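Local coordinates for C3-degrading proteinase (CppA protein) (Streptococcus pneumoniae, PDB 3E0R), which probably acts as a proteinase that degrades complement component C3, although both of its family domains belong to the glyoxalase clan, at residues Phe228-Gly231 / Val237-Trp240; Ser165-Ser170 / Leu199-Asn204; Ser210-Gln213 / Glu219-Ile222; Phe43-Leu46 / Leu52-Leu55. All blocks are in the same frame, centred on the assembly; numbering follows the deposited sequence.

Contact 1: residues Phe228-Gly231 / Val237-Trp240; sequences FFLG and VELW
The carbonyl oxygen of Gly-231 is gripped twice by the strand beside it. Leu-239 N gives it a nearly straight hydrogen bond at 2.8 Å, and Glu-238 CA adds a weaker CA-H...O contact at 3.5 Å. Gly-231 N returns a bond of 2.9 Å to Leu-239 O, which makes Gly-231 and Leu-239 an antiparallel hydrogen-bonded pair. One step along, Leu-230 and Trp-240 form the non-hydrogen-bonded pair, and there Trp-240 CA leans on Phe-229 O at 3.4 Å.

On the face that carries Leu-230 and Trp-240, the dominant feature is a face-to-face stack. The Phe-228 ring lies flat on the six-membered ring of the indole, centroids 3.8 Å apart and planes only 9° from parallel, with Phe-228 CZ 3.5 Å from Trp-240 CH2. Phe-228 reaches this position because its CG sits between the backbone N and carbonyl carbon (chi1 63°), and its CB then rests off-centre over the five-membered ring. Leu-230 CD1 lies against Glu-238, 3.8 Å from its CB and near the carboxylate. The indole NE1 is hydrogen-bonded to Glu-242, and Lys-200 makes a cation-pi contact with the same side chain.

Together the segments form a beta hairpin inside the large mixed sheet. Strand 196-203 pairs with 238-243 along its other edge, strand 220-221 flanks 228-232, and helix 208-214 covers Phe-229 on the face shared with Leu-239.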
loop_
_atom_site.group_PDB
_atom_site.type_symbol
_atom_site.label_atom_id
_atom_site.label_comp_id
_atom_site.label_asym_id
_atom_site.label_seq_id
_atom_site.Cartn_x
_atom_site.Cartn_y
_atom_site.Cartn_z
ATOM N N PHE A 228 15.863 -14.749 0.310
ATOM C CA PHE A 228 14.418 -14.607 0.161
ATOM C C PHE A 228 13.862 -15.635 -0.794
ATOM O O PHE A 228 14.592 -16.392 -1.473
ATOM C CB PHE A 228 14.048 -13.148 -0.263
ATOM C CG PHE A 228 14.602 -12.764 -1.605
ATOM C CD1 PHE A 228 13.879 -12.996 -2.757
ATOM C CD2 PHE A 228 15.848 -12.207 -1.714
ATOM C CE1 PHE A 228 14.414 -12.693 -4.009
ATOM C CE2 PHE A 228 16.378 -11.889 -2.955
ATOM C CZ PHE A 228 15.671 -12.120 -4.089
ATOM N N PHE A 229 12.540 -15.630 -0.841
ATOM C CA PHE A 229 11.751 -16.460 -1.728
ATOM C C PHE A 229 10.796 -15.506 -2.423
ATOM O O PHE A 229 10.127 -14.682 -1.779
ATOM C CB PHE A 229 11.011 -17.547 -0.909
ATOM C CG PHE A 229 10.102 -18.420 -1.741
ATOM C CD1 PHE A 229 10.537 -19.643 -2.205
ATOM C CD2 PHE A 229 8.844 -17.968 -2.104
ATOM C CE1 PHE A 229 9.706 -20.405 -2.986
ATOM C CE2 PHE A 229 8.029 -18.742 -2.850
ATOM C CZ PHE A 229 8.446 -19.939 -3.318
ATOM N N LEU A 230 10.827 -15.544 -3.747
ATOM C CA LEU A 230 9.912 -14.787 -4.569
ATOM C C LEU A 230 8.950 -15.728 -5.310
ATOM O O LEU A 230 9.353 -16.518 -6.192
ATOM C CB LEU A 230 10.704 -13.943 -5.572
ATOM C CG LEU A 230 10.007 -13.068 -6.621
ATOM C CD1 LEU A 230 9.028 -12.081 -5.976
ATOM C CD2 LEU A 230 11.094 -12.345 -7.492
ATOM N N GLY A 231 7.673 -15.641 -4.935
ATOM C CA GLY A 231 6.585 -16.333 -5.613
ATOM C C GLY A 231 5.691 -15.340 -6.320
ATOM O O GLY A 231 5.905 -14.120 -6.300
ATOM N N VAL A 237 0.473 -10.484 -8.986
ATOM C CA VAL A 237 1.242 -9.771 -7.955
ATOM C C VAL A 237 2.345 -10.723 -7.387
ATOM O O VAL A 237 2.095 -11.852 -6.917
ATOM C CB VAL A 237 0.303 -9.215 -6.847
ATOM C CG1 VAL A 237 1.063 -8.504 -5.707
ATOM C CG2 VAL A 237 -0.784 -8.245 -7.479
ATOM N N GLU A 238 3.568 -10.266 -7.474
ATOM C CA GLU A 238 4.683 -10.898 -6.839
ATOM C C GLU A 238 4.614 -10.917 -5.323
ATOM O O GLU A 238 4.217 -9.942 -4.695
ATOM C CB GLU A 238 5.969 -10.192 -7.295
ATOM C CG GLU A 238 6.252 -10.485 -8.774
ATOM C CD GLU A 238 7.554 -9.890 -9.229
ATOM O OE1 GLU A 238 8.125 -9.133 -8.408
ATOM O OE2 GLU A 238 7.990 -10.169 -10.387
ATOM N N LEU A 239 5.028 -12.036 -4.734
ATOM C CA LEU A 239 4.942 -12.259 -3.269
ATOM C C LEU A 239 6.325 -12.583 -2.796
ATOM O O LEU A 239 6.822 -13.662 -3.061
ATOM C CB LEU A 239 3.967 -13.396 -2.935
ATOM C CG LEU A 239 2.541 -13.246 -3.498
ATOM C CD1 LEU A 239 1.804 -14.557 -3.338
ATOM C CD2 LEU A 239 1.776 -12.009 -2.919
ATOM N N TRP A 240 6.952 -11.626 -2.116
ATOM C CA TRP A 240 8.338 -11.753 -1.691
ATOM C C TRP A 240 8.353 -11.987 -0.180
ATOM O O TRP A 240 7.747 -11.229 0.597
ATOM C CB TRP A 240 9.072 -10.494 -2.116
ATOM C CG TRP A 240 10.550 -10.261 -1.691
ATOM C CD1 TRP A 240 11.061 -10.246 -0.402
ATOM C CD2 TRP A 240 11.642 -9.862 -2.556
ATOM N NE1 TRP A 240 12.388 -9.860 -0.425
ATOM C CE2 TRP A 240 12.770 -9.630 -1.726
ATOM C CE3 TRP A 240 11.750 -9.628 -3.942
ATOM C CZ2 TRP A 240 14.018 -9.214 -2.236
ATOM C CZ3 TRP A 240 12.995 -9.234 -4.476
ATOM C CH2 TRP A 240 14.126 -9.037 -3.608
#

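Contact 2: residues Ser165-Ser170 / Leu199-Asn204; sequences SFLESS and LKFLVN
Leu-199 and Phe-201 offer one face of strand 199-203 to Leu-167, whose loop carries an ST turn and packs by this leucine on the large mixed sheet. The contact is small, buried and wholly apolar between the two segments, and a single leucine fork does all the touching from the loop side.

At the start of the strand, Leu-199 meets this fork by one methyl: its CD1 lies 4.0 Å from Leu-167 CD1, the two side chains meeting at a slant. Lys-200 turns to the other face of the sheet and makes a cation-pi contact with Trp-240. Phe-201 comes back to the leucine side, with CG anti to its carbonyl carbon (chi1 -54°), and advances from the direction opposite to Leu-167. Its far end does the touching: CZ faces the mouth of the fork, nearly equidistant from the two methyls, 3.7 Å from Leu-167 CD2 and 3.8 Å from Leu-167 CD1, while CE1 is grazed by CD2 at 4.2 Å. CD2 meets the ring obliquely.

Neighbours extend this apolar layer. Leu-239 of the adjoining strand 238-243 touches Leu-167, Leu-199 and Phe-201; Ile-12 of strand 9-18 touches both Leu-199 and Phe-201; and Leu-176 of strand 176-180, which belongs to the other sheet, packs on Leu-167. Leu-167 thus touches residues of both sheets.

The loop is fixed in turn by Ser-165, whose OG is also hydrogen-bonded to Asp-233 and accepts from Leu-167 N at 2.7 Å.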
loop_
_atom_site.group_PDB
_atom_site.type_symbol
_atom_site.label_atom_id
_atom_site.label_comp_id
_atom_site.label_asym_id
_atom_site.label_seq_id
_atom_site.Cartn_x
_atom_site.Cartn_y
_atom_site.Cartn_z
ATOM N N SER A 165 -6.515 -16.402 -4.128
ATOM C CA SER A 165 -5.187 -15.999 -3.770
ATOM C C SER A 165 -4.501 -17.156 -3.036
ATOM O O SER A 165 -5.135 -17.935 -2.317
ATOM C CB SER A 165 -5.208 -14.756 -2.889
ATOM O OG SER A 165 -3.919 -14.499 -2.368
ATOM N N PHE A 166 -3.198 -17.249 -3.255
ATOM C CA PHE A 166 -2.311 -18.042 -2.440
ATOM C C PHE A 166 -2.276 -17.541 -0.996
ATOM O O PHE A 166 -1.904 -18.302 -0.098
ATOM C CB PHE A 166 -0.877 -18.043 -3.026
ATOM C CG PHE A 166 -0.663 -19.061 -4.102
ATOM C CD1 PHE A 166 -0.626 -20.413 -3.800
ATOM C CD2 PHE A 166 -0.492 -18.678 -5.415
ATOM C CE1 PHE A 166 -0.420 -21.366 -4.802
ATOM C CE2 PHE A 166 -0.293 -19.617 -6.409
ATOM C CZ PHE A 166 -0.251 -20.962 -6.100
ATOM N N LEU A 167 -2.644 -16.272 -0.787
ATOM C CA LEU A 167 -2.701 -15.675 0.543
ATOM C C LEU A 167 -3.916 -16.168 1.373
ATOM O O LEU A 167 -5.093 -16.045 0.969
ATOM C CB LEU A 167 -2.662 -14.156 0.406
ATOM C CG LEU A 167 -1.390 -13.634 -0.300
ATOM C CD1 LEU A 167 -1.337 -12.066 -0.282
ATOM C CD2 LEU A 167 -0.062 -14.285 0.273
ATOM N N GLU A 168 -3.615 -16.785 2.513
ATOM C CA GLU A 168 -4.662 -17.276 3.411
ATOM C C GLU A 168 -5.060 -16.164 4.364
ATOM O O GLU A 168 -4.208 -15.393 4.805
ATOM C CB GLU A 168 -4.208 -18.505 4.215
ATOM C CG GLU A 168 -3.819 -19.744 3.397
ATOM C CD GLU A 168 -4.866 -20.108 2.351
ATOM O OE1 GLU A 168 -6.053 -19.748 2.542
ATOM O OE2 GLU A 168 -4.505 -20.734 1.328
ATOM N N SER A 169 -6.356 -16.078 4.663
ATOM C CA SER A 169 -6.885 -15.201 5.736
ATOM C C SER A 169 -6.187 -15.431 7.093
ATOM O O SER A 169 -6.073 -14.507 7.922
ATOM C CB SER A 169 -8.403 -15.439 5.913
ATOM O OG SER A 169 -9.124 -15.002 4.764
ATOM N N SER A 170 -5.762 -16.680 7.311
ATOM C CA SER A 170 -5.003 -17.072 8.501
ATOM C C SER A 170 -3.753 -16.202 8.612
ATOM O O SER A 170 -3.492 -15.618 9.671
ATOM C CB SER A 170 -4.588 -18.555 8.421
ATOM O OG SER A 170 -5.386 -19.276 7.497
ATOM N N LEU A 199 3.781 -7.588 -3.129
ATOM C CA LEU A 199 3.637 -7.560 -1.665
ATOM C C LEU A 199 4.906 -8.190 -1.080
ATOM O O LEU A 199 5.293 -9.269 -1.501
ATOM C CB LEU A 199 2.392 -8.347 -1.266
ATOM C CG LEU A 199 1.096 -7.682 -1.750
ATOM C CD1 LEU A 199 -0.088 -8.616 -1.883
ATOM C CD2 LEU A 199 0.755 -6.549 -0.797
ATOM N N LYS A 200 5.590 -7.499 -0.177
ATOM C CA LYS A 200 6.713 -8.093 0.526
ATOM C C LYS A 200 6.325 -8.488 1.943
ATOM O O LYS A 200 5.741 -7.700 2.664
ATOM C CB LYS A 200 7.880 -7.132 0.575
ATOM C CG LYS A 200 9.110 -7.756 1.142
ATOM C CD LYS A 200 10.092 -6.823 1.682
ATOM C CE LYS A 200 11.097 -6.439 0.659
ATOM N NZ LYS A 200 10.919 -7.177 -0.600
ATOM N N PHE A 201 6.632 -9.722 2.328
ATOM C CA PHE A 201 6.327 -10.232 3.645
ATOM C C PHE A 201 7.616 -10.380 4.441
ATOM O O PHE A 201 8.503 -11.166 4.077
ATOM C CB PHE A 201 5.601 -11.579 3.541
ATOM C CG PHE A 201 4.389 -11.523 2.679
ATOM C CD1 PHE A 201 3.135 -11.445 3.232
ATOM C CD2 PHE A 201 4.504 -11.568 1.303
ATOM C CE1 PHE A 201 2.024 -11.373 2.428
ATOM C CE2 PHE A 201 3.423 -11.522 0.512
ATOM C CZ PHE A 201 2.162 -11.390 1.078
ATOM N N LEU A 202 7.730 -9.591 5.496
ATOM C CA LEU A 202 8.792 -9.765 6.456
ATOM C C LEU A 202 8.310 -10.750 7.532
ATOM O O LEU A 202 7.226 -10.583 8.102
ATOM C CB LEU A 202 9.199 -8.429 7.051
ATOM C CG LEU A 202 9.735 -7.340 6.122
ATOM C CD1 LEU A 202 10.316 -6.209 6.976
ATOM C CD2 LEU A 202 10.808 -7.847 5.182
ATOM N N VAL A 203 9.117 -11.768 7.794
ATOM C CA VAL A 203 8.737 -12.957 8.581
ATOM C C VAL A 203 9.760 -13.163 9.676
ATOM O O VAL A 203 10.900 -12.714 9.531
ATOM C CB VAL A 203 8.623 -14.289 7.718
ATOM C CG1 VAL A 203 7.483 -14.208 6.732
ATOM C CG2 VAL A 203 9.923 -14.603 6.972
ATOM N N ASN A 204 9.311 -13.768 10.780
ATOM C CA ASN A 204 10.135 -14.126 11.941
ATOM C C ASN A 204 11.388 -14.973 11.569
ATOM O O ASN A 204 12.526 -14.614 11.891
ATOM C CB ASN A 204 9.265 -14.894 12.992
ATOM C CG ASN A 204 8.689 -16.232 12.413
ATOM O OD1 ASN A 204 8.442 -16.320 11.181
ATOM N ND2 ASN A 204 8.558 -17.289 13.266
#

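Contact 3: residues Ser210-Gln213 / Glu219-Ile222; sequences SLRQ and EYFI
The guanidinium of Arg-212 and the ring of Tyr-220 do not stack: their planes stand 68° apart, and the phenol oxygen arrives at the edge of the guanidinium, 14° out of its plane. There Arg-212 NE donates a long hydrogen bond to Tyr-220 OH, 3.3 Å with a reasonably straight N-H. Arg-212 CG meets the phenol end of the ring obliquely, 3.9 Å from Tyr-220 CZ. The bend at chi3 (70°) swings NE toward the hydroxyl that CG already lies beside. Arg-212 CD also touches Ile-222 CD1 at 3.9 Å, the two side chains meeting at about a right angle. One arginine thereby spans two residues that project from the same side of the 219-222 segment.

All three partners lie at the protein surface. They join helix 208-214 to the weakly bonded edge strand 220-221, the last in the large mixed sheet. Phe-229 of the neighbouring strand 228-232 lies beneath, touching Leu-211, Arg-212 and Ile-222 and meeting the ring of Tyr-220, and so connects helix and edge strand from within.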
loop_
_atom_site.group_PDB
_atom_site.type_symbol
_atom_site.label_atom_id
_atom_site.label_comp_id
_atom_site.label_asym_id
_atom_site.label_seq_id
_atom_site.Cartn_x
_atom_site.Cartn_y
_atom_site.Cartn_z
ATOM N N SER A 210 8.596 -24.748 3.077
ATOM C CA SER A 210 7.124 -24.608 3.149
ATOM C C SER A 210 6.689 -23.806 1.955
ATOM O O SER A 210 5.674 -24.103 1.372
ATOM C CB SER A 210 6.591 -23.898 4.411
ATOM O OG SER A 210 7.251 -24.261 5.604
ATOM N N LEU A 211 7.473 -22.795 1.590
ATOM C CA LEU A 211 7.139 -21.896 0.492
ATOM C C LEU A 211 7.192 -22.561 -0.881
ATOM O O LEU A 211 6.292 -22.372 -1.721
ATOM C CB LEU A 211 8.023 -20.658 0.570
ATOM C CG LEU A 211 7.767 -19.778 1.808
ATOM C CD1 LEU A 211 8.908 -18.737 1.988
ATOM C CD2 LEU A 211 6.370 -19.132 1.733
ATOM N N ARG A 212 8.200 -23.399 -1.068
ATOM C CA ARG A 212 8.354 -24.242 -2.273
ATOM C C ARG A 212 7.138 -25.157 -2.453
ATOM O O ARG A 212 6.508 -25.226 -3.513
ATOM C CB ARG A 212 9.648 -25.079 -2.164
ATOM C CG ARG A 212 10.870 -24.320 -2.591
ATOM C CD ARG A 212 12.091 -25.160 -2.490
ATOM N NE ARG A 212 12.087 -26.208 -3.511
ATOM C CZ ARG A 212 12.321 -27.496 -3.310
ATOM N NH1 ARG A 212 12.624 -27.946 -2.121
ATOM N NH2 ARG A 212 12.255 -28.338 -4.327
ATOM N N GLN A 213 6.769 -25.811 -1.376
ATOM C CA GLN A 213 5.509 -26.576 -1.314
ATOM C C GLN A 213 4.255 -25.783 -1.632
ATOM O O GLN A 213 3.450 -26.211 -2.446
ATOM C CB GLN A 213 5.387 -27.197 0.055
ATOM C CG GLN A 213 4.168 -27.988 0.254
ATOM C CD GLN A 213 4.223 -28.806 1.528
ATOM O OE1 GLN A 213 3.213 -29.408 1.908
ATOM N NE2 GLN A 213 5.413 -28.850 2.196
ATOM N N GLU A 219 5.571 -20.668 -10.960
ATOM C CA GLU A 219 6.878 -20.021 -10.998
ATOM C C GLU A 219 7.243 -19.462 -9.608
ATOM O O GLU A 219 6.439 -18.741 -8.960
ATOM C CB GLU A 219 6.857 -18.824 -11.966
ATOM C CG GLU A 219 7.695 -18.915 -13.251
ATOM C CD GLU A 219 7.255 -17.852 -14.340
ATOM O OE1 GLU A 219 6.146 -17.261 -14.217
ATOM O OE2 GLU A 219 8.014 -17.618 -15.325
ATOM N N TYR A 220 8.462 -19.767 -9.180
ATOM C CA TYR A 220 9.048 -19.103 -8.045
ATOM C C TYR A 220 10.542 -18.917 -8.256
ATOM O O TYR A 220 11.096 -19.424 -9.204
ATOM C CB TYR A 220 8.691 -19.803 -6.724
ATOM C CG TYR A 220 9.146 -21.226 -6.612
ATOM C CD1 TYR A 220 10.469 -21.506 -6.284
ATOM C CD2 TYR A 220 8.243 -22.301 -6.747
ATOM C CE1 TYR A 220 10.930 -22.796 -6.202
ATOM C CE2 TYR A 220 8.692 -23.636 -6.650
ATOM C CZ TYR A 220 10.056 -23.868 -6.391
ATOM O OH TYR A 220 10.592 -25.131 -6.235
ATOM N N PHE A 221 11.165 -18.132 -7.382
ATOM C CA PHE A 221 12.558 -17.775 -7.512
ATOM C C PHE A 221 13.192 -17.752 -6.118
ATOM O O PHE A 221 12.648 -17.146 -5.200
ATOM C CB PHE A 221 12.708 -16.434 -8.226
ATOM C CG PHE A 221 14.133 -15.894 -8.217
ATOM C CD1 PHE A 221 15.056 -16.283 -9.196
ATOM C CD2 PHE A 221 14.553 -15.025 -7.216
ATOM C CE1 PHE A 221 16.358 -15.828 -9.172
ATOM C CE2 PHE A 221 15.850 -14.536 -7.177
ATOM C CZ PHE A 221 16.760 -14.927 -8.139
ATOM N N ILE A 222 14.322 -18.469 -5.994
ATOM C CA ILE A 222 15.229 -18.390 -4.847
ATOM C C ILE A 222 16.599 -17.935 -5.381
ATOM O O ILE A 222 17.199 -18.614 -6.276
ATOM C CB ILE A 222 15.374 -19.763 -4.042
ATOM C CG1 ILE A 222 14.000 -20.367 -3.669
ATOM C CG2 ILE A 222 16.222 -19.577 -2.806
ATOM C CD1 ILE A 222 14.001 -21.902 -3.459
#

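Contact 4: residues Phe43-Leu46 / Leu52-Leu55; sequences FLSL and LEKL
Extended torsions bring Ser-45 and Glu-53 together across the hairpin. Ser-45 OG stands opposite its own backbone N (chi1 -173°), and Glu-53 is stretched out through CG and CD (chi1 180°), which carries the carboxylate alongside the first strand. Ser-45 OG donates to Glu-53 OE1 on its anti side, close to the carboxylate plane; the 2.5 Å separation is short, and its exact value is uncertain at this resolution.

The backbone bonds centre on Leu-46. Its N gives a bond of 2.8 Å to Leu-55 O, and its carbonyl oxygen accepts twice: from Lys-54 N at 2.8 Å, in the carbonyl plane, and from Leu-55 N at 3.1 Å, tilted from it. Leu-46 and Leu-55 project side by side on one face, Leu-46 CD1 3.9 Å from Leu-55 CD2, where Tyr-28 of helix 21-31 touches both. Lys-54 runs away from this pair, its NZ hydrogen-bonded to Phe-151 O and in a salt bridge with Asp-48.

Strand 53-59 lies between 43-47 and 9-18 in the sheet, and Glu-53 also contacts Ile-13 of the latter. The short segments make an angle of 114°, far from straight antiparallel pairing. Two successive residues, Lys-54 and Leu-55, set against the single Leu-46 define a classic beta bulge, here placed near the turn end of a beta hairpin.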
loop_
_atom_site.group_PDB
_atom_site.type_symbol
_atom_site.label_atom_id
_atom_site.label_comp_id
_atom_site.label_asym_id
_atom_site.label_seq_id
_atom_site.Cartn_x
_atom_site.Cartn_y
_atom_site.Cartn_z
ATOM N N PHE A 43 13.636 2.773 -7.152
ATOM C CA PHE A 43 12.543 2.969 -6.218
ATOM C C PHE A 43 12.767 3.873 -4.982
ATOM O O PHE A 43 13.864 4.100 -4.450
ATOM C CB PHE A 43 11.933 1.603 -5.791
ATOM C CG PHE A 43 12.843 0.720 -4.956
ATOM C CD1 PHE A 43 13.369 1.159 -3.719
ATOM C CD2 PHE A 43 13.107 -0.587 -5.359
ATOM C CE1 PHE A 43 14.179 0.337 -2.934
ATOM C CE2 PHE A 43 13.925 -1.436 -4.558
ATOM C CZ PHE A 43 14.452 -0.972 -3.351
ATOM N N LEU A 44 11.625 4.349 -4.541
ATOM C CA LEU A 44 11.476 5.115 -3.370
ATOM C C LEU A 44 10.891 4.213 -2.238
ATOM O O LEU A 44 9.804 3.567 -2.345
ATOM C CB LEU A 44 10.595 6.304 -3.746
ATOM C CG LEU A 44 10.201 7.292 -2.655
ATOM C CD1 LEU A 44 11.410 7.966 -2.001
ATOM C CD2 LEU A 44 9.211 8.284 -3.261
ATOM N N SER A 45 11.661 4.165 -1.169
ATOM C CA SER A 45 11.322 3.447 0.032
ATOM C C SER A 45 10.674 4.470 0.915
ATOM O O SER A 45 11.320 5.417 1.259
ATOM C CB SER A 45 12.617 2.904 0.697
ATOM O OG SER A 45 12.355 2.061 1.802
ATOM N N LEU A 46 9.382 4.291 1.241
ATOM C CA LEU A 46 8.641 5.203 2.114
ATOM C C LEU A 46 8.263 4.561 3.471
ATOM O O LEU A 46 7.953 3.383 3.569
ATOM C CB LEU A 46 7.358 5.738 1.429
ATOM C CG LEU A 46 7.515 6.438 0.060
ATOM C CD1 LEU A 46 6.204 6.329 -0.722
ATOM C CD2 LEU A 46 7.972 7.905 0.303
ATOM N N LEU A 52 11.148 2.720 9.548
ATOM C CA LEU A 52 10.813 1.421 8.969
ATOM C C LEU A 52 10.057 1.621 7.692
ATOM O O LEU A 52 9.184 2.461 7.634
ATOM C CB LEU A 52 9.949 0.587 9.916
ATOM C CG LEU A 52 10.532 0.162 11.262
ATOM C CD1 LEU A 52 9.392 -0.385 12.140
ATOM C CD2 LEU A 52 11.692 -0.858 11.152
ATOM N N GLU A 53 10.417 0.838 6.672
ATOM C CA GLU A 53 9.782 0.847 5.399
ATOM C C GLU A 53 8.364 0.288 5.524
ATOM O O GLU A 53 8.170 -0.802 6.042
ATOM C CB GLU A 53 10.618 0.008 4.397
ATOM C CG GLU A 53 10.065 -0.086 2.988
ATOM C CD GLU A 53 10.934 -0.930 2.020
ATOM O OE1 GLU A 53 11.682 -0.304 1.250
ATOM O OE2 GLU A 53 10.865 -2.201 1.960
ATOM N N LYS A 54 7.396 1.015 4.974
ATOM C CA LYS A 54 5.990 0.615 4.962
ATOM C C LYS A 54 5.322 0.609 3.568
ATOM O O LYS A 54 4.322 -0.034 3.382
ATOM C CB LYS A 54 5.230 1.484 5.997
ATOM C CG LYS A 54 5.951 1.428 7.350
ATOM C CD LYS A 54 5.135 1.724 8.504
ATOM C CE LYS A 54 5.928 1.498 9.831
ATOM N NZ LYS A 54 5.277 2.188 10.980
ATOM N N LEU A 55 5.891 1.338 2.617
ATOM C CA LEU A 55 5.382 1.451 1.256
ATOM C C LEU A 55 6.568 1.641 0.337
ATOM O O LEU A 55 7.555 2.274 0.711
ATOM C CB LEU A 55 4.421 2.637 1.130
ATOM C CG LEU A 55 3.826 2.869 -0.282
ATOM C CD1 LEU A 55 3.000 1.704 -0.808
ATOM C CD2 LEU A 55 3.024 4.141 -0.268
#

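In the fold
All four contacts reach the same eight-stranded mixed sheet. Contacts 1 and 4 are hairpins in the C-terminal and N-terminal CppA regions respectively, their centres about 17 Å apart: contact 1 is regular and partly exposed, with stacked aromatic rings, whereas contact 4 is buried and bulged, with a serine-carboxylate bond. Contact 2 is the buried, purely apolar one, tying a loop to strand 196-203, which pairs directly with strand 238-243 of contact 1. Contact 3 is at the surface, combines one long arginine-tyrosine hydrogen bond with aliphatic packing, and meets contact 1 through strands 220-221 and 228-232. Contacts 1, 2 and 3 thus gather on one side of the chain, with contact 3 farthest from contact 4.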